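Local coordinates for protein reducing-end xylose-releasing exo-oligoxylanase Rex8A (Paenibacillus barcinonensis, PDB 6SUD) that hydrolyses short linear and branched xylooligosaccharides from their reducing ends, releasing xylose as an exo-acting glycosidase of family 8, at residues 99-111 against 159-173. The protein carries 1 engineered substitution. Numbering follows the deposited sequence.
Sequences MQHTEGRYKDYFA and KILHACLHQGEQGEG
Q167 reaches off its helix into the loop and stands its amide on end over the Y109 ring, NE2 3.5 Å above the plane, over its centre, the planes 88° apart. NE2 also donates to K107 O at 2.8 Å, nearly straight at 162°; a bend at chi2 (71°) brings the amide there. Beside it the A163 methyl packs on Y109 CE1 and D108 CB. Y109 OH, 3.3 Å from Q167 CB, bonds onward to D174 O, so a leucine here would probably leave the D174 carbonyl without its donor and take away the ring face beneath Q167 NE2. In the (alpha/alpha)6 barrel of glycoside hydrolase family 8, the loop joining helix 85-99 to strand 113-114 packs on helix 153-170; F110, its side chain about 10 Å from a bound xylose, meets I160 CD1 with CE1 of its ring edge at 3.5 Å. Toward solvent the fit slackens. K159 runs extended past D108, its NZ making a long salt bridge of 4.0 Å to OD1, and one water links NZ to Q100 OE1. At the other end the R105 guanidinium and E172 carboxylate stack nearly parallel, R105 NH2 and E172 OE2 4.5 Å apart, too far for a salt bridge; a water bridges R105 N to OE2.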
loop_
_atom_site.group_PDB
_atom_site.type_symbol
_atom_site.label_atom_id
_atom_site.label_comp_id
_atom_site.label_asym_id
_atom_site.label_seq_id
_atom_site.Cartn_x
_atom_site.Cartn_y
_atom_site.Cartn_z
ATOM N N MET A 99 -4.990 -5.813 -18.003
ATOM C CA MET A 99 -5.161 -4.481 -17.363
ATOM C C MET A 99 -4.243 -3.423 -17.985
ATOM O O MET A 99 -4.708 -2.266 -18.084
ATOM C CB MET A 99 -4.934 -4.580 -15.856
ATOM C CG MET A 99 -5.922 -5.541 -15.208
ATOM S SD MET A 99 -5.651 -5.674 -13.441
ATOM C CE MET A 99 -6.814 -4.455 -12.828
ATOM N N GLN A 100 -3.014 -3.772 -18.378
ATOM C CA GLN A 100 -2.023 -2.768 -18.860
ATOM C C GLN A 100 -2.417 -2.316 -20.270
ATOM O O GLN A 100 -2.604 -3.172 -21.142
ATOM C CB GLN A 100 -0.588 -3.298 -18.871
ATOM C CG GLN A 100 0.456 -2.199 -19.070
ATOM C CD GLN A 100 1.876 -2.691 -18.932
ATOM O OE1 GLN A 100 2.210 -3.810 -19.337
ATOM N NE2 GLN A 100 2.724 -1.848 -18.358
ATOM N N HIS A 101 -2.510 -1.004 -20.470
ATOM C CA HIS A 101 -2.807 -0.356 -21.775
ATOM C C HIS A 101 -1.591 -0.445 -22.706
ATOM O O HIS A 101 -0.472 -0.135 -22.259
ATOM C CB HIS A 101 -3.209 1.100 -21.555
ATOM C CG HIS A 101 -4.517 1.275 -20.868
ATOM N ND1 HIS A 101 -5.724 1.019 -21.497
ATOM C CD2 HIS A 101 -4.820 1.705 -19.623
ATOM C CE1 HIS A 101 -6.713 1.281 -20.666
ATOM N NE2 HIS A 101 -6.188 1.705 -19.506
ATOM N N THR A 102 -1.809 -0.801 -23.975
ATOM C CA THR A 102 -0.723 -0.914 -24.986
ATOM C C THR A 102 -0.653 0.353 -25.848
ATOM O O THR A 102 0.385 0.537 -26.514
ATOM C CB THR A 102 -0.880 -2.174 -25.845
ATOM O OG1 THR A 102 -2.121 -2.108 -26.543
ATOM C CG2 THR A 102 -0.825 -3.443 -25.027
ATOM N N GLU A 103 -1.699 1.187 -25.835
ATOM C CA GLU A 103 -1.772 2.422 -26.665
ATOM C C GLU A 103 -2.630 3.486 -25.977
ATOM O O GLU A 103 -3.372 3.151 -25.032
ATOM C CB GLU A 103 -2.325 2.107 -28.061
ATOM C CG GLU A 103 -3.819 1.843 -28.112
ATOM C CD GLU A 103 -4.282 0.446 -27.732
ATOM O OE1 GLU A 103 -3.467 -0.315 -27.177
ATOM O OE2 GLU A 103 -5.464 0.127 -27.985
ATOM N N GLY A 104 -2.534 4.719 -26.474
ATOM C CA GLY A 104 -3.453 5.821 -26.147
ATOM C C GLY A 104 -2.973 6.598 -24.942
ATOM O O GLY A 104 -1.797 6.436 -24.560
ATOM N N ARG A 105 -3.856 7.408 -24.354
ATOM C CA ARG A 105 -3.477 8.409 -23.323
ATOM C C ARG A 105 -2.981 7.708 -22.051
ATOM O O ARG A 105 -2.250 8.368 -21.294
ATOM C CB ARG A 105 -4.623 9.377 -23.018
ATOM C CG ARG A 105 -5.831 8.772 -22.318
ATOM C CD ARG A 105 -6.749 9.863 -21.783
ATOM N NE ARG A 105 -7.120 10.814 -22.827
ATOM C CZ ARG A 105 -6.688 12.079 -22.927
ATOM N NH1 ARG A 105 -5.866 12.602 -22.029
ATOM N NH2 ARG A 105 -7.092 12.821 -23.941
ATOM N N TYR A 106 -3.320 6.427 -21.850
ATOM C CA TYR A 106 -2.965 5.657 -20.621
ATOM C C TYR A 106 -1.942 4.546 -20.916
ATOM O O TYR A 106 -1.782 3.631 -20.093
ATOM C CB TYR A 106 -4.228 5.070 -19.982
ATOM C CG TYR A 106 -5.273 6.069 -19.551
ATOM C CD1 TYR A 106 -4.934 7.199 -18.826
ATOM C CD2 TYR A 106 -6.616 5.870 -19.839
ATOM C CE1 TYR A 106 -5.892 8.118 -18.425
ATOM C CE2 TYR A 106 -7.587 6.773 -19.438
ATOM C CZ TYR A 106 -7.225 7.904 -18.730
ATOM O OH TYR A 106 -8.175 8.798 -18.334
ATOM N N LYS A 107 -1.239 4.628 -22.047
ATOM C CA LYS A 107 -0.247 3.613 -22.484
ATOM C C LYS A 107 0.686 3.257 -21.320
ATOM O O LYS A 107 1.285 4.184 -20.746
ATOM C CB LYS A 107 0.579 4.175 -23.647
ATOM C CG LYS A 107 1.543 3.187 -24.292
ATOM C CD LYS A 107 2.171 3.710 -25.570
ATOM C CE LYS A 107 3.347 4.629 -25.322
ATOM N NZ LYS A 107 4.589 3.866 -25.044
ATOM N N ASP A 108 0.798 1.962 -20.992
ATOM C CA ASP A 108 1.740 1.394 -19.985
ATOM C C ASP A 108 1.161 1.531 -18.571
ATOM O O ASP A 108 1.680 0.859 -17.673
ATOM C CB ASP A 108 3.138 2.014 -20.081
ATOM C CG ASP A 108 3.802 1.848 -21.440
ATOM O OD1 ASP A 108 3.403 0.926 -22.177
ATOM O OD2 ASP A 108 4.722 2.640 -21.746
ATOM N N TYR A 109 0.134 2.367 -18.371
ATOM C CA TYR A 109 -0.699 2.358 -17.135
ATOM C C TYR A 109 -1.623 1.133 -17.144
ATOM O O TYR A 109 -1.775 0.457 -18.187
ATOM C CB TYR A 109 -1.547 3.628 -17.008
ATOM C CG TYR A 109 -0.820 4.940 -16.834
ATOM C CD1 TYR A 109 0.483 5.019 -16.367
ATOM C CD2 TYR A 109 -1.489 6.128 -17.070
ATOM C CE1 TYR A 109 1.103 6.243 -16.168
ATOM C CE2 TYR A 109 -0.884 7.358 -16.888
ATOM C CZ TYR A 109 0.416 7.416 -16.422
ATOM O OH TYR A 109 1.012 8.632 -16.228
ATOM N N PHE A 110 -2.243 0.860 -15.993
ATOM C CA PHE A 110 -3.183 -0.273 -15.773
ATOM C C PHE A 110 -4.581 0.292 -15.539
ATOM O O PHE A 110 -4.705 1.268 -14.781
ATOM C CB PHE A 110 -2.740 -1.117 -14.580
ATOM C CG PHE A 110 -1.359 -1.696 -14.744
ATOM C CD1 PHE A 110 -0.235 -0.922 -14.508
ATOM C CD2 PHE A 110 -1.194 -2.999 -15.191
ATOM C CE1 PHE A 110 1.038 -1.449 -14.687
ATOM C CE2 PHE A 110 0.075 -3.528 -15.361
ATOM C CZ PHE A 110 1.187 -2.751 -15.102
ATOM N N ALA A 111 -5.573 -0.257 -16.226
ATOM C CA ALA A 111 -7.004 0.056 -16.007
ATOM C C ALA A 111 -7.315 -0.266 -14.541
ATOM O O ALA A 111 -6.865 -1.317 -14.069
ATOM C CB ALA A 111 -7.855 -0.744 -16.967
ATOM N N LYS A 159 9.531 0.545 -17.208
ATOM C CA LYS A 159 8.483 0.919 -18.190
ATOM C C LYS A 159 7.302 1.606 -17.490
ATOM O O LYS A 159 6.832 2.640 -17.991
ATOM C CB LYS A 159 8.018 -0.346 -18.906
ATOM C CG LYS A 159 6.941 -0.166 -19.952
ATOM C CD LYS A 159 6.620 -1.485 -20.621
ATOM C CE LYS A 159 5.339 -1.441 -21.416
ATOM N NZ LYS A 159 5.267 -2.587 -22.347
ATOM N N ILE A 160 6.804 1.028 -16.392
ATOM C CA ILE A 160 5.688 1.635 -15.607
ATOM C C ILE A 160 6.134 3.022 -15.123
ATOM O O ILE A 160 5.400 4.008 -15.364
ATOM C CB ILE A 160 5.259 0.719 -14.443
ATOM C CG1 ILE A 160 4.766 -0.633 -14.958
ATOM C CG2 ILE A 160 4.218 1.423 -13.576
ATOM C CD1 ILE A 160 4.403 -1.629 -13.867
ATOM N N LEU A 161 7.294 3.116 -14.469
ATOM C CA LEU A 161 7.739 4.375 -13.813
ATOM C C LEU A 161 8.126 5.408 -14.884
ATOM O O LEU A 161 7.968 6.610 -14.616
ATOM C CB LEU A 161 8.904 4.095 -12.861
ATOM C CG LEU A 161 8.569 3.301 -11.599
ATOM C CD1 LEU A 161 9.758 3.295 -10.654
ATOM C CD2 LEU A 161 7.340 3.863 -10.897
ATOM N N HIS A 162 8.595 4.973 -16.054
ATOM C CA HIS A 162 8.807 5.891 -17.211
ATOM C C HIS A 162 7.488 6.598 -17.561
ATOM O O HIS A 162 7.483 7.845 -17.641
ATOM C CB HIS A 162 9.353 5.170 -18.443
ATOM C CG HIS A 162 9.445 6.096 -19.606
ATOM N ND1 HIS A 162 10.427 7.051 -19.685
ATOM C CD2 HIS A 162 8.657 6.264 -20.692
ATOM C CE1 HIS A 162 10.262 7.757 -20.784
ATOM N NE2 HIS A 162 9.176 7.301 -21.416
ATOM N N ALA A 163 6.409 5.834 -17.771
ATOM C CA ALA A 163 5.081 6.382 -18.123
ATOM C C ALA A 163 4.599 7.286 -16.977
ATOM O O ALA A 163 4.098 8.386 -17.248
ATOM C CB ALA A 163 4.120 5.270 -18.439
ATOM N N CYS A 164 4.813 6.875 -15.724
ATOM C CA CYS A 164 4.396 7.641 -14.520
ATOM C C CYS A 164 4.933 9.075 -14.572
ATOM O O CYS A 164 4.222 9.984 -14.125
ATOM C CB CYS A 164 4.894 6.979 -13.247
ATOM S SG CYS A 164 3.948 5.492 -12.832
ATOM N N LEU A 165 6.158 9.277 -15.062
ATOM C CA LEU A 165 6.768 10.628 -15.081
ATOM C C LEU A 165 6.630 11.295 -16.452
ATOM O O LEU A 165 6.610 12.536 -16.465
ATOM C CB LEU A 165 8.237 10.540 -14.670
ATOM C CG LEU A 165 8.498 9.992 -13.270
ATOM C CD1 LEU A 165 9.953 10.215 -12.891
ATOM C CD2 LEU A 165 7.560 10.625 -12.240
ATOM N N HIS A 166 6.524 10.530 -17.543
ATOM C CA HIS A 166 6.724 11.066 -18.916
ATOM C C HIS A 166 5.511 10.852 -19.822
ATOM O O HIS A 166 5.647 11.139 -21.028
ATOM C CB HIS A 166 7.973 10.435 -19.532
ATOM C CG HIS A 166 9.211 10.715 -18.755
ATOM N ND1 HIS A 166 9.752 11.984 -18.667
ATOM C CD2 HIS A 166 10.011 9.903 -18.036
ATOM C CE1 HIS A 166 10.847 11.936 -17.924
ATOM N NE2 HIS A 166 11.026 10.670 -17.533
ATOM N N GLN A 167 4.378 10.383 -19.288
ATOM C CA GLN A 167 3.143 10.156 -20.086
ATOM C C GLN A 167 2.774 11.436 -20.853
ATOM O O GLN A 167 2.328 11.291 -22.004
ATOM C CB GLN A 167 1.984 9.686 -19.204
ATOM C CG GLN A 167 0.764 9.219 -19.975
ATOM C CD GLN A 167 0.976 7.902 -20.679
ATOM O OE1 GLN A 167 1.423 7.853 -21.832
ATOM N NE2 GLN A 167 0.640 6.816 -19.998
ATOM N N GLY A 168 2.939 12.625 -20.263
ATOM C CA GLY A 168 2.563 13.903 -20.905
ATOM C C GLY A 168 3.351 14.184 -22.177
ATOM O O GLY A 168 2.900 15.016 -22.981
ATOM N N GLU A 169 4.500 13.525 -22.339
ATOM C CA GLU A 169 5.430 13.734 -23.478
ATOM C C GLU A 169 5.054 12.776 -24.612
ATOM O O GLU A 169 5.261 13.149 -25.773
ATOM C CB GLU A 169 6.870 13.597 -22.975
ATOM C CG GLU A 169 7.233 14.698 -21.985
ATOM C CD GLU A 169 8.400 14.446 -21.045
ATOM O OE1 GLU A 169 9.019 13.385 -21.169
ATOM O OE2 GLU A 169 8.683 15.319 -20.190
ATOM N N GLN A 170 4.477 11.615 -24.297
ATOM C CA GLN A 170 4.094 10.588 -25.307
ATOM C C GLN A 170 2.967 11.057 -26.227
ATOM O O GLN A 170 2.834 10.488 -27.324
ATOM C CB GLN A 170 3.636 9.310 -24.614
ATOM C CG GLN A 170 4.804 8.511 -24.083
ATOM C CD GLN A 170 5.695 8.126 -25.239
ATOM O OE1 GLN A 170 5.378 7.233 -26.021
ATOM N NE2 GLN A 170 6.811 8.839 -25.386
ATOM N N GLY A 171 2.150 12.009 -25.803
ATOM C CA GLY A 171 1.034 12.453 -26.647
ATOM C C GLY A 171 0.020 13.217 -25.841
ATOM O O GLY A 171 0.363 14.306 -25.359
ATOM N N GLU A 172 -1.170 12.654 -25.661
ATOM C CA GLU A 172 -2.301 13.401 -25.053
ATOM C C GLU A 172 -2.452 13.102 -23.561
ATOM O O GLU A 172 -3.257 13.799 -22.920
ATOM C CB GLU A 172 -3.592 13.021 -25.763
ATOM C CG GLU A 172 -3.625 11.556 -26.133
ATOM C CD GLU A 172 -4.722 11.187 -27.110
ATOM O OE1 GLU A 172 -5.024 12.013 -28.002
ATOM O OE2 GLU A 172 -5.267 10.075 -26.978
ATOM N N GLY A 173 -1.701 12.151 -23.017
ATOM C CA GLY A 173 -1.877 11.714 -21.617
ATOM C C GLY A 173 -1.285 12.683 -20.604
ATOM O O GLY A 173 -0.878 13.805 -20.975
HETATM O O HOH W 1 4.527 -4.477 -20.569
HETATM O O HOH W 2 -6.434 7.651 -25.745
HETATM O O HOH W 3 3.638 5.764 -21.977
HETATM O O HOH W 4 6.837 3.438 -20.522
#